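Local coordinates for protein oxidoreductase (Methanosarcina mazei, PDB 3KA7) that binds flavin-adenine dinucleotide and probably acts as an oxidoreductase of the flavin-containing amine oxidoreductase family, at residues L10-K21 / I198-N209; F106-D117 / V146-F154. All blocks are in the same frame, centred on the assembly; numbering follows the deposited sequence.

Contact 1: L10-K21 / I198-N209; sequences LGGLLSAARLSK and IIDALETVISAN. With FAD (flavin-adenine dinucleotide), chain B.
L202 drives its branched end into helix 10-21 as a knob into the hole formed by L10, L13, L14 and A17. The two helices run the same way, their axes 8.4 Å apart at closest approach and inclined by 30°. L202 CG stands anti to its carbonyl carbon (chi1 -72°), which sends both methyls across the gap. I206 can be followed outward from its backbone: CB leaves alongside the partner helix rather than at it, CG1 then swings in to lie 3.6 Å from A17 N, and CD1 ends 3.7 Å from A16 CB, with the carbonyl oxygen of L13 equally near. L13 CD2 also meets I206 CD1, while the other methyl of L13, CD1, touches I199 CG2 at 3.8 Å. The small A16 and A17 let the backbones draw together here, A17 and I206 having their CA atoms 4.8 Å apart. At the C-terminal end N209 CB rests 3.3 Å from S20 OG, and N209 ND2 turns back to V205 O in a bent hydrogen bond of 2.8 Å. A glycine at N209 would probably leave S20 without that cover and V205 O without its side-chain donor. At the other end G11 N donates to FAD O1P (2.8 Å), consistent with a Rossmann-type GxGxxG motif whose last glycine, G12, lies in this helix's first turn. Helix 10-21 follows strand 2-6 of the parallel sheet and also touches strand 25-29, helix 64-71 and helix 408-421, while helix 195-208 covers it here and leads on to edge strand 212-214.

Contact 2: F106-D117 / V146-F154; sequences FNDFPSLLSYKD and VSDEWLIKF
F109, in the 3-10 turn 106-112, presents its backbone carbonyl to helix 149-154, and the backbones stay close, with the CA atoms of D117 and V146 6.6 Å apart. W150 NE1 donates to F109 O at 2.8 Å, the oxygen lying near the indole plane and the donor tilted 31° from the carbonyl plane. L112 CD1 covers one face of the six-membered ring, F154 CB lies on the opposite face of the indole, and L113 CD2 comes to its edge at CD1; together they fix its rotation. F154 CG is anti to the backbone N (chi1 174°), which puts the ring under F109 CB, a CH-pi contact 3.9 Å from the ring centroid. The F109 and F154 rings are nearly parallel but slid apart; F106 completes the aromatic cluster obliquely, its CE1 3.4 Å from F154 CZ. Toward the other end, one water joins L112 O to D148 OD2, and another donates to both D117 OD2 and D148 OD2, probably easing their like charges. D148 also N-caps its helix, OD1 accepting from W150 N. The contact sets the 3-10 segment and the loop into helix 115-127 against the start of helix 149-163, with I121 against F109 and L113, helix 138-145 behind L151, and strand 85-89 beneath L112, W150 and F154.

Contacts 1 and 2 lie on opposite sides of the chain's centre, their own centres 43 Å apart and their nearest atoms about 21 Å apart. In sequence, helix 10-21 comes first, then both segments of contact 2, and only afterwards helix 195-208 closes contact 1. After strand 25-29 the chain leaves the parallel sheet, adds strands 85-89 and 101-105 to the mixed sheet, forms the helices of contact 2, and returns with helix 195-208 and strand 212-214. Contact 1 includes the helix whose start holds the FAD pyrophosphate; contact 2 belongs to the helices beside the mixed sheet, with F106 about 11 Å from the FAD-binding M56, side chain to side chain. They share no helix or strand.

Contact 1: L10-K21 / I198-N209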
loop_
_atom_site.group_PDB
_atom_site.type_symbol
_atom_site.label_atom_id
_atom_site.label_comp_id
_atom_site.label_asym_id
_atom_site.label_seq_id
_atom_site.Cartn_x
_atom_site.Cartn_y
_atom_site.Cartn_z
ATOM N N LEU A 10 -9.767 -4.012 -2.221
ATOM C CA LEU A 10 -9.449 -3.556 -3.564
ATOM C C LEU A 10 -9.150 -4.731 -4.501
ATOM O O LEU A 10 -9.639 -4.773 -5.636
ATOM C CB LEU A 10 -8.278 -2.575 -3.513
ATOM C CG LEU A 10 -7.784 -2.066 -4.868
ATOM C CD1 LEU A 10 -8.856 -1.215 -5.551
ATOM C CD2 LEU A 10 -6.500 -1.291 -4.665
ATOM N N GLY A 11 -8.343 -5.682 -4.044
ATOM C CA GLY A 11 -8.051 -6.867 -4.852
ATOM C C GLY A 11 -9.297 -7.630 -5.291
ATOM O O GLY A 11 -9.423 -8.021 -6.457
ATOM N N GLY A 12 -10.214 -7.861 -4.354
ATOM C CA GLY A 12 -11.431 -8.600 -4.645
ATOM C C GLY A 12 -12.335 -7.875 -5.621
ATOM O O GLY A 12 -12.927 -8.500 -6.517
ATOM N N LEU A 13 -12.433 -6.557 -5.458
ATOM C CA LEU A 13 -13.264 -5.733 -6.347
ATOM C C LEU A 13 -12.665 -5.601 -7.748
ATOM O O LEU A 13 -13.394 -5.664 -8.743
ATOM C CB LEU A 13 -13.513 -4.360 -5.743
ATOM C CG LEU A 13 -14.336 -4.363 -4.450
ATOM C CD1 LEU A 13 -14.391 -2.963 -3.850
ATOM C CD2 LEU A 13 -15.734 -4.903 -4.689
ATOM N N LEU A 14 -11.346 -5.421 -7.835
ATOM C CA LEU A 14 -10.672 -5.509 -9.139
ATOM C C LEU A 14 -10.963 -6.832 -9.839
ATOM O O LEU A 14 -11.269 -6.866 -11.040
ATOM C CB LEU A 14 -9.158 -5.343 -8.982
ATOM C CG LEU A 14 -8.677 -3.958 -8.540
ATOM C CD1 LEU A 14 -7.174 -4.029 -8.281
ATOM C CD2 LEU A 14 -8.981 -2.913 -9.606
ATOM N N SER A 15 -10.850 -7.925 -9.092
ATOM C CA SER A 15 -11.146 -9.258 -9.621
ATOM C C SER A 15 -12.587 -9.375 -10.083
ATOM O O SER A 15 -12.863 -9.865 -11.188
ATOM C CB SER A 15 -10.878 -10.309 -8.553
ATOM O OG SER A 15 -9.500 -10.339 -8.241
ATOM N N ALA A 16 -13.506 -8.923 -9.241
ATOM C CA ALA A 16 -14.932 -9.016 -9.570
ATOM C C ALA A 16 -15.267 -8.196 -10.812
ATOM O O ALA A 16 -16.044 -8.649 -11.685
ATOM C CB ALA A 16 -15.784 -8.571 -8.378
ATOM N N ALA A 17 -14.698 -6.996 -10.897
ATOM C CA ALA A 17 -14.933 -6.122 -12.058
ATOM C C ALA A 17 -14.448 -6.786 -13.346
ATOM O O ALA A 17 -15.190 -6.847 -14.334
ATOM C CB ALA A 17 -14.274 -4.762 -11.868
ATOM N N ARG A 18 -13.221 -7.309 -13.340
ATOM C CA ARG A 18 -12.691 -7.963 -14.537
ATOM C C ARG A 18 -13.423 -9.267 -14.879
ATOM O O ARG A 18 -13.717 -9.530 -16.047
ATOM C CB ARG A 18 -11.184 -8.224 -14.402
ATOM C CG ARG A 18 -10.575 -8.921 -15.622
ATOM C CD ARG A 18 -10.462 -7.961 -16.793
ATOM N NE ARG A 18 -10.245 -8.663 -18.057
ATOM C CZ ARG A 18 -11.226 -9.146 -18.817
ATOM N NH1 ARG A 18 -12.497 -8.999 -18.448
ATOM N NH2 ARG A 18 -10.941 -9.772 -19.949
ATOM N N LEU A 19 -13.702 -10.090 -13.876
ATOM C CA LEU A 19 -14.379 -11.369 -14.128
ATOM C C LEU A 19 -15.798 -11.189 -14.664
ATOM O O LEU A 19 -16.248 -11.950 -15.526
ATOM C CB LEU A 19 -14.416 -12.244 -12.872
ATOM C CG LEU A 19 -13.071 -12.817 -12.449
ATOM C CD1 LEU A 19 -13.215 -13.423 -11.062
ATOM C CD2 LEU A 19 -12.552 -13.843 -13.465
ATOM N N SER A 20 -16.508 -10.195 -14.144
ATOM C CA SER A 20 -17.874 -9.940 -14.616
ATOM C C SER A 20 -17.871 -9.412 -16.055
ATOM O O SER A 20 -18.719 -9.776 -16.871
ATOM C CB SER A 20 -18.621 -8.996 -13.673
ATOM O OG SER A 20 -18.066 -7.702 -13.663
ATOM N N LYS A 21 -16.915 -8.552 -16.365
ATOM C CA LYS A 21 -16.761 -8.073 -17.733
ATOM C C LYS A 21 -16.404 -9.224 -18.669
ATOM O O LYS A 21 -16.810 -9.257 -19.840
ATOM C CB LYS A 21 -15.670 -7.020 -17.780
ATOM C CG LYS A 21 -15.618 -6.253 -19.083
ATOM C CD LYS A 21 -14.449 -5.301 -19.082
ATOM C CE LYS A 21 -14.075 -4.924 -20.503
ATOM N NZ LYS A 21 -15.215 -4.269 -21.181
ATOM N N ILE A 198 -12.458 5.262 -6.069
ATOM C CA ILE A 198 -12.059 4.088 -6.826
ATOM C C ILE A 198 -12.982 2.909 -6.518
ATOM O O ILE A 198 -13.410 2.182 -7.426
ATOM C CB ILE A 198 -10.570 3.738 -6.547
ATOM C CG1 ILE A 198 -9.667 4.818 -7.168
ATOM C CG2 ILE A 198 -10.215 2.340 -7.076
ATOM C CD1 ILE A 198 -8.230 4.772 -6.703
ATOM N N ILE A 199 -13.287 2.730 -5.234
ATOM C CA ILE A 199 -14.195 1.682 -4.775
ATOM C C ILE A 199 -15.560 1.836 -5.451
ATOM O O ILE A 199 -16.092 0.879 -6.015
ATOM C CB ILE A 199 -14.344 1.700 -3.225
ATOM C CG1 ILE A 199 -12.971 1.521 -2.557
ATOM C CG2 ILE A 199 -15.284 0.575 -2.745
ATOM C CD1 ILE A 199 -12.284 0.228 -2.957
ATOM N N ASP A 200 -16.109 3.049 -5.416
ATOM C CA ASP A 200 -17.414 3.313 -6.034
ATOM C C ASP A 200 -17.399 2.998 -7.539
ATOM O O ASP A 200 -18.338 2.390 -8.078
ATOM C CB ASP A 200 -17.797 4.780 -5.837
ATOM C CG ASP A 200 -18.281 5.085 -4.434
ATOM O OD1 ASP A 200 -18.456 4.148 -3.635
ATOM O OD2 ASP A 200 -18.508 6.280 -4.140
ATOM N N ALA A 201 -16.344 3.423 -8.221
ATOM C CA ALA A 201 -16.211 3.184 -9.659
ATOM C C ALA A 201 -16.212 1.694 -9.992
ATOM O O ALA A 201 -16.846 1.267 -10.959
ATOM C CB ALA A 201 -14.949 3.865 -10.221
ATOM N N LEU A 202 -15.501 0.898 -9.194
ATOM C CA LEU A 202 -15.482 -0.540 -9.407
ATOM C C LEU A 202 -16.835 -1.187 -9.117
ATOM O O LEU A 202 -17.243 -2.117 -9.806
ATOM C CB LEU A 202 -14.413 -1.186 -8.528
ATOM C CG LEU A 202 -12.989 -0.900 -8.994
ATOM C CD1 LEU A 202 -11.982 -1.260 -7.885
ATOM C CD2 LEU A 202 -12.677 -1.677 -10.288
ATOM N N GLU A 203 -17.515 -0.710 -8.077
ATOM C CA GLU A 203 -18.836 -1.247 -7.756
ATOM C C GLU A 203 -19.803 -0.993 -8.907
ATOM O O GLU A 203 -20.632 -1.837 -9.229
ATOM C CB GLU A 203 -19.377 -0.637 -6.470
ATOM C CG GLU A 203 -18.656 -1.131 -5.220
ATOM C CD GLU A 203 -19.090 -0.385 -3.968
ATOM O OE1 GLU A 203 -19.310 0.851 -4.029
ATOM O OE2 GLU A 203 -19.202 -1.029 -2.913
ATOM N N THR A 204 -19.688 0.172 -9.524
ATOM C CA THR A 204 -20.515 0.490 -10.698
ATOM C C THR A 204 -20.311 -0.495 -11.853
ATOM O O THR A 204 -21.278 -0.958 -12.467
ATOM C CB THR A 204 -20.270 1.939 -11.162
ATOM O OG1 THR A 204 -20.702 2.833 -10.128
ATOM C CG2 THR A 204 -21.058 2.240 -12.432
ATOM N N VAL A 205 -19.056 -0.822 -12.147
ATOM C CA VAL A 205 -18.718 -1.759 -13.222
ATOM C C VAL A 205 -19.219 -3.161 -12.901
ATOM O O VAL A 205 -19.752 -3.865 -13.765
ATOM C CB VAL A 205 -17.185 -1.796 -13.447
ATOM C CG1 VAL A 205 -16.799 -2.915 -14.420
ATOM C CG2 VAL A 205 -16.701 -0.447 -13.941
ATOM N N ILE A 206 -19.052 -3.565 -11.647
ATOM C CA ILE A 206 -19.490 -4.885 -11.233
ATOM C C ILE A 206 -20.998 -4.999 -11.439
ATOM O O ILE A 206 -21.471 -5.973 -12.021
ATOM C CB ILE A 206 -19.090 -5.169 -9.773
ATOM C CG1 ILE A 206 -17.555 -5.169 -9.668
ATOM C CG2 ILE A 206 -19.706 -6.491 -9.287
ATOM C CD1 ILE A 206 -17.003 -5.123 -8.228
ATOM N N SER A 207 -21.734 -3.996 -10.973
ATOM C CA SER A 207 -23.199 -3.984 -11.088
ATOM C C SER A 207 -23.650 -3.978 -12.553
ATOM O O SER A 207 -24.529 -4.759 -12.942
ATOM C CB SER A 207 -23.789 -2.788 -10.332
ATOM O OG SER A 207 -25.202 -2.719 -10.522
ATOM N N ALA A 208 -23.032 -3.121 -13.361
ATOM C CA ALA A 208 -23.344 -3.018 -14.790
ATOM C C ALA A 208 -23.086 -4.327 -15.532
ATOM O O ALA A 208 -23.701 -4.596 -16.573
ATOM C CB ALA A 208 -22.541 -1.890 -15.422
ATOM N N ASN A 209 -22.179 -5.147 -15.005
ATOM C CA ASN A 209 -21.865 -6.418 -15.641
ATOM C C ASN A 209 -22.522 -7.637 -14.976
ATOM O O ASN A 209 -22.115 -8.775 -15.207
ATOM C CB ASN A 209 -20.347 -6.592 -15.797
ATOM C CG ASN A 209 -19.757 -5.643 -16.834
ATOM O OD1 ASN A 209 -19.942 -5.827 -18.040
ATOM N ND2 ASN A 209 -19.044 -4.635 -16.374
HETATM P PA FAD B . -8.115 -5.818 2.074
HETATM O O1A FAD B . -7.246 -6.602 3.022
HETATM O O2A FAD B . -8.126 -4.318 2.252
HETATM O O5B FAD B . -9.622 -6.360 2.172
HETATM C C5B FAD B . -9.870 -7.685 2.627
HETATM C C4B FAD B . -11.387 -7.735 2.833
HETATM O O4B FAD B . -11.814 -9.033 3.197
HETATM C C3B FAD B . -11.817 -6.782 3.951
HETATM O O3B FAD B . -12.809 -5.883 3.480
HETATM C C2B FAD B . -12.371 -7.714 5.031
HETATM O O2B FAD B . -13.434 -7.142 5.769
HETATM C C1B FAD B . -12.800 -8.932 4.221
HETATM N N9A FAD B . -12.797 -10.203 4.957
HETATM C C8A FAD B . -11.868 -10.699 5.849
HETATM N N7A FAD B . -12.265 -11.950 6.221
HETATM C C5A FAD B . -13.427 -12.231 5.570
HETATM C C6A FAD B . -14.274 -13.329 5.586
HETATM N N6A FAD B . -13.933 -14.427 6.253
HETATM N N1A FAD B . -15.407 -13.315 4.798
HETATM C C2A FAD B . -15.714 -12.225 4.008
HETATM N N3A FAD B . -14.875 -11.131 3.997
HETATM C C4A FAD B . -13.760 -11.149 4.774
HETATM N N1 FAD B . -1.668 1.708 -0.518
HETATM C C2 FAD B . -1.468 2.614 -1.545
HETATM O O2 FAD B . -1.444 2.220 -2.719
HETATM N N3 FAD B . -1.268 3.952 -1.240
HETATM C C4 FAD B . -1.266 4.387 0.074
HETATM O O4 FAD B . -1.090 5.574 0.351
HETATM C C4X FAD B . -1.461 3.479 1.104
HETATM N N5 FAD B . -1.440 3.906 2.425
HETATM C C5X FAD B . -1.651 2.988 3.440
HETATM C C6 FAD B . -1.650 3.403 4.771
HETATM C C7 FAD B . -1.882 2.488 5.792
HETATM C C7M FAD B . -1.871 2.966 7.223
HETATM C C8 FAD B . -2.108 1.157 5.469
HETATM C C8M FAD B . -2.354 0.136 6.542
HETATM C C9 FAD B . -2.099 0.735 4.142
HETATM C C9A FAD B . -1.877 1.654 3.121
HETATM N N10 FAD B . -1.869 1.235 1.797
HETATM C C10 FAD B . -1.669 2.141 0.791
HETATM C "C1'" FAD B . -2.013 -0.205 1.434
HETATM C "C2'" FAD B . -3.462 -0.463 1.000
HETATM O "O2'" FAD B . -4.351 0.150 1.929
HETATM C "C3'" FAD B . -3.701 -1.969 0.938
HETATM O "O3'" FAD B . -2.621 -2.586 0.248
HETATM C "C4'" FAD B . -4.993 -2.401 0.251
HETATM O "O4'" FAD B . -6.114 -1.679 0.720
HETATM C "C5'" FAD B . -5.199 -3.872 0.593
HETATM O "O5'" FAD B . -6.201 -4.364 -0.262
HETATM P P FAD B . -6.485 -5.924 -0.347
HETATM O O1P FAD B . -6.863 -6.272 -1.765
HETATM O O2P FAD B . -5.351 -6.746 0.232
HETATM O O3P FAD B . -7.801 -6.196 0.539
#

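Contact 2: F106-D117 / V146-F154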
loop_
_atom_site.group_PDB
_atom_site.type_symbol
_atom_site.label_atom_id
_atom_site.label_comp_id
_atom_site.label_asym_id
_atom_site.label_seq_id
_atom_site.Cartn_x
_atom_site.Cartn_y
_atom_site.Cartn_z
ATOM N N PHE A 106 12.298 15.777 -4.521
ATOM C CA PHE A 106 12.699 14.372 -4.423
ATOM C C PHE A 106 13.812 14.044 -5.411
ATOM O O PHE A 106 14.807 13.422 -5.054
ATOM C CB PHE A 106 11.485 13.469 -4.659
ATOM C CG PHE A 106 11.777 11.992 -4.582
ATOM C CD1 PHE A 106 11.761 11.325 -3.362
ATOM C CD2 PHE A 106 12.025 11.262 -5.738
ATOM C CE1 PHE A 106 12.008 9.962 -3.286
ATOM C CE2 PHE A 106 12.270 9.888 -5.670
ATOM C CZ PHE A 106 12.255 9.241 -4.447
ATOM N N ASN A 107 13.647 14.466 -6.659
ATOM C CA ASN A 107 14.659 14.169 -7.677
ATOM C C ASN A 107 15.998 14.880 -7.487
ATOM O O ASN A 107 16.986 14.527 -8.149
ATOM C CB ASN A 107 14.109 14.414 -9.080
ATOM C CG ASN A 107 13.038 13.415 -9.462
ATOM O OD1 ASN A 107 11.903 13.790 -9.762
ATOM N ND2 ASN A 107 13.386 12.128 -9.439
ATOM N N ASP A 108 16.036 15.865 -6.587
ATOM C CA ASP A 108 17.269 16.587 -6.263
ATOM C C ASP A 108 17.973 16.019 -5.030
ATOM O O ASP A 108 18.795 16.701 -4.420
ATOM C CB ASP A 108 16.990 18.078 -6.039
ATOM C CG ASP A 108 16.652 18.814 -7.321
ATOM O OD1 ASP A 108 16.877 18.257 -8.426
ATOM O OD2 ASP A 108 16.175 19.968 -7.221
ATOM N N PHE A 109 17.658 14.779 -4.660
ATOM C CA PHE A 109 18.247 14.192 -3.454
ATOM C C PHE A 109 19.780 14.161 -3.533
ATOM O O PHE A 109 20.457 14.322 -2.519
ATOM C CB PHE A 109 17.642 12.802 -3.118
ATOM C CG PHE A 109 18.105 11.694 -4.014
ATOM C CD1 PHE A 109 19.292 11.027 -3.752
ATOM C CD2 PHE A 109 17.357 11.317 -5.122
ATOM C CE1 PHE A 109 19.726 10.007 -4.571
ATOM C CE2 PHE A 109 17.789 10.294 -5.951
ATOM C CZ PHE A 109 18.977 9.642 -5.675
ATOM N N PRO A 110 20.338 13.998 -4.747
ATOM C CA PRO A 110 21.804 13.968 -4.783
ATOM C C PRO A 110 22.436 15.337 -4.546
ATOM O O PRO A 110 23.632 15.416 -4.251
ATOM C CB PRO A 110 22.120 13.471 -6.204
ATOM C CG PRO A 110 20.814 12.847 -6.708
ATOM C CD PRO A 110 19.746 13.689 -6.057
ATOM N N SER A 111 21.646 16.404 -4.665
ATOM C CA SER A 111 22.177 17.765 -4.523
ATOM C C SER A 111 22.814 18.039 -3.163
ATOM O O SER A 111 23.601 18.987 -3.026
ATOM C CB SER A 111 21.087 18.800 -4.780
ATOM O OG SER A 111 20.146 18.783 -3.719
ATOM N N LEU A 112 22.499 17.211 -2.167
ATOM C CA LEU A 112 22.996 17.417 -0.810
ATOM C C LEU A 112 24.304 16.678 -0.570
ATOM O O LEU A 112 24.905 16.780 0.501
ATOM C CB LEU A 112 21.957 16.986 0.228
ATOM C CG LEU A 112 20.630 17.748 0.209
ATOM C CD1 LEU A 112 19.789 17.334 1.404
ATOM C CD2 LEU A 112 20.861 19.260 0.215
ATOM N N LEU A 113 24.743 15.940 -1.582
ATOM C CA LEU A 113 25.992 15.186 -1.507
ATOM C C LEU A 113 27.165 16.037 -1.994
ATOM O O LEU A 113 26.964 17.041 -2.669
ATOM C CB LEU A 113 25.887 13.949 -2.399
ATOM C CG LEU A 113 24.865 12.868 -2.033
ATOM C CD1 LEU A 113 24.731 11.870 -3.191
ATOM C CD2 LEU A 113 25.298 12.158 -0.787
ATOM N N SER A 114 28.382 15.617 -1.657
ATOM C CA SER A 114 29.592 16.194 -2.252
ATOM C C SER A 114 29.550 16.055 -3.774
ATOM O O SER A 114 28.802 15.234 -4.311
ATOM C CB SER A 114 30.813 15.463 -1.722
ATOM O OG SER A 114 30.817 14.132 -2.211
ATOM N N TYR A 115 30.352 16.847 -4.481
ATOM C CA TYR A 115 30.391 16.740 -5.936
ATOM C C TYR A 115 30.748 15.318 -6.364
ATOM O O TYR A 115 30.118 14.745 -7.252
ATOM C CB TYR A 115 31.424 17.704 -6.517
ATOM C CG TYR A 115 31.337 17.800 -8.012
ATOM C CD1 TYR A 115 30.401 18.628 -8.607
ATOM C CD2 TYR A 115 32.185 17.062 -8.829
ATOM C CE1 TYR A 115 30.312 18.737 -9.971
ATOM C CE2 TYR A 115 32.095 17.158 -10.209
ATOM C CZ TYR A 115 31.153 17.996 -10.764
ATOM O OH TYR A 115 31.044 18.122 -12.132
ATOM N N LYS A 116 31.776 14.761 -5.733
ATOM C CA LYS A 116 32.213 13.384 -5.996
ATOM C C LYS A 116 31.040 12.402 -5.884
ATOM O O LYS A 116 30.777 11.610 -6.795
ATOM C CB LYS A 116 33.289 12.983 -4.982
ATOM C CG LYS A 116 33.906 11.620 -5.246
ATOM C CD LYS A 116 34.955 11.240 -4.205
ATOM C CE LYS A 116 34.306 10.732 -2.922
ATOM N NZ LYS A 116 35.253 9.922 -2.078
ATOM N N ASP A 117 30.319 12.479 -4.774
ATOM C CA ASP A 117 29.203 11.557 -4.527
ATOM C C ASP A 117 28.034 11.801 -5.468
ATOM O O ASP A 117 27.384 10.861 -5.918
ATOM C CB ASP A 117 28.750 11.646 -3.075
ATOM C CG ASP A 117 29.718 10.981 -2.128
ATOM O OD1 ASP A 117 30.631 10.267 -2.607
ATOM O OD2 ASP A 117 29.574 11.171 -0.903
ATOM N N VAL A 146 28.312 4.867 -1.319
ATOM C CA VAL A 146 28.516 6.213 -0.780
ATOM C C VAL A 146 28.459 6.159 0.756
ATOM O O VAL A 146 27.553 5.533 1.319
ATOM C CB VAL A 146 27.414 7.183 -1.289
ATOM C CG1 VAL A 146 27.566 8.554 -0.637
ATOM C CG2 VAL A 146 27.450 7.287 -2.819
ATOM N N SER A 147 29.416 6.802 1.427
ATOM C CA SER A 147 29.488 6.756 2.899
ATOM C C SER A 147 28.603 7.806 3.597
ATOM O O SER A 147 28.230 7.636 4.756
ATOM C CB SER A 147 30.938 6.869 3.391
ATOM O OG SER A 147 31.423 8.207 3.301
ATOM N N ASP A 148 28.253 8.869 2.885
ATOM C CA ASP A 148 27.397 9.929 3.434
ATOM C C ASP A 148 26.092 9.371 4.025
ATOM O O ASP A 148 25.279 8.766 3.322
ATOM C CB ASP A 148 27.096 10.962 2.344
ATOM C CG ASP A 148 26.487 12.260 2.890
ATOM O OD1 ASP A 148 25.836 12.258 3.964
ATOM O OD2 ASP A 148 26.645 13.290 2.210
ATOM N N GLU A 149 25.897 9.586 5.323
ATOM C CA GLU A 149 24.708 9.098 6.009
ATOM C C GLU A 149 23.392 9.645 5.433
ATOM O O GLU A 149 22.337 9.035 5.637
ATOM C CB GLU A 149 24.792 9.407 7.508
ATOM C CG GLU A 149 23.596 8.892 8.308
ATOM C CD GLU A 149 23.604 9.343 9.766
ATOM O OE1 GLU A 149 23.764 10.565 10.029
ATOM O OE2 GLU A 149 23.431 8.472 10.650
ATOM N N TRP A 150 23.446 10.781 4.736
ATOM C CA TRP A 150 22.256 11.354 4.085
ATOM C C TRP A 150 21.487 10.325 3.262
ATOM O O TRP A 150 20.260 10.250 3.329
ATOM C CB TRP A 150 22.635 12.549 3.200
ATOM C CG TRP A 150 21.647 12.897 2.082
ATOM C CD1 TRP A 150 21.923 12.978 0.742
ATOM C CD2 TRP A 150 20.252 13.213 2.219
ATOM N NE1 TRP A 150 20.790 13.314 0.040
ATOM C CE2 TRP A 150 19.752 13.473 0.923
ATOM C CE3 TRP A 150 19.377 13.292 3.310
ATOM C CZ2 TRP A 150 18.416 13.805 0.687
ATOM C CZ3 TRP A 150 18.048 13.629 3.074
ATOM C CH2 TRP A 150 17.584 13.885 1.774
ATOM N N LEU A 151 22.199 9.528 2.477
ATOM C CA LEU A 151 21.493 8.587 1.628
ATOM C C LEU A 151 20.751 7.522 2.440
ATOM O O LEU A 151 19.695 7.053 2.003
ATOM C CB LEU A 151 22.424 7.938 0.595
ATOM C CG LEU A 151 23.009 8.876 -0.457
ATOM C CD1 LEU A 151 23.761 8.024 -1.503
ATOM C CD2 LEU A 151 21.913 9.725 -1.102
ATOM N N ILE A 152 21.284 7.139 3.602
ATOM C CA ILE A 152 20.600 6.150 4.459
ATOM C C ILE A 152 19.363 6.761 5.120
ATOM O O ILE A 152 18.305 6.130 5.169
ATOM C CB ILE A 152 21.531 5.519 5.521
ATOM C CG1 ILE A 152 22.682 4.768 4.829
ATOM C CG2 ILE A 152 20.760 4.536 6.388
ATOM C CD1 ILE A 152 22.205 3.756 3.804
ATOM N N LYS A 153 19.487 7.994 5.607
ATOM C CA LYS A 153 18.315 8.690 6.163
ATOM C C LYS A 153 17.226 8.829 5.100
ATOM O O LYS A 153 16.040 8.591 5.368
ATOM C CB LYS A 153 18.694 10.084 6.676
ATOM C CG LYS A 153 19.836 10.070 7.655
ATOM C CD LYS A 153 19.485 9.296 8.888
ATOM C CE LYS A 153 18.657 10.131 9.834
ATOM N NZ LYS A 153 18.476 9.436 11.150
ATOM N N PHE A 154 17.635 9.232 3.899
ATOM C CA PHE A 154 16.708 9.432 2.789
ATOM C C PHE A 154 16.066 8.098 2.425
ATOM O O PHE A 154 14.849 8.004 2.304
ATOM C CB PHE A 154 17.454 10.038 1.588
ATOM C CG PHE A 154 16.621 10.160 0.349
ATOM C CD1 PHE A 154 15.488 10.946 0.334
ATOM C CD2 PHE A 154 16.988 9.496 -0.817
ATOM C CE1 PHE A 154 14.714 11.058 -0.802
ATOM C CE2 PHE A 154 16.226 9.603 -1.961
ATOM C CZ PHE A 154 15.077 10.393 -1.953
HETATM O O HOH W 1 25.502 15.500 2.819
HETATM O O HOH W 2 28.582 13.413 0.168
HETATM O O HOH W 3 30.276 9.828 1.035
#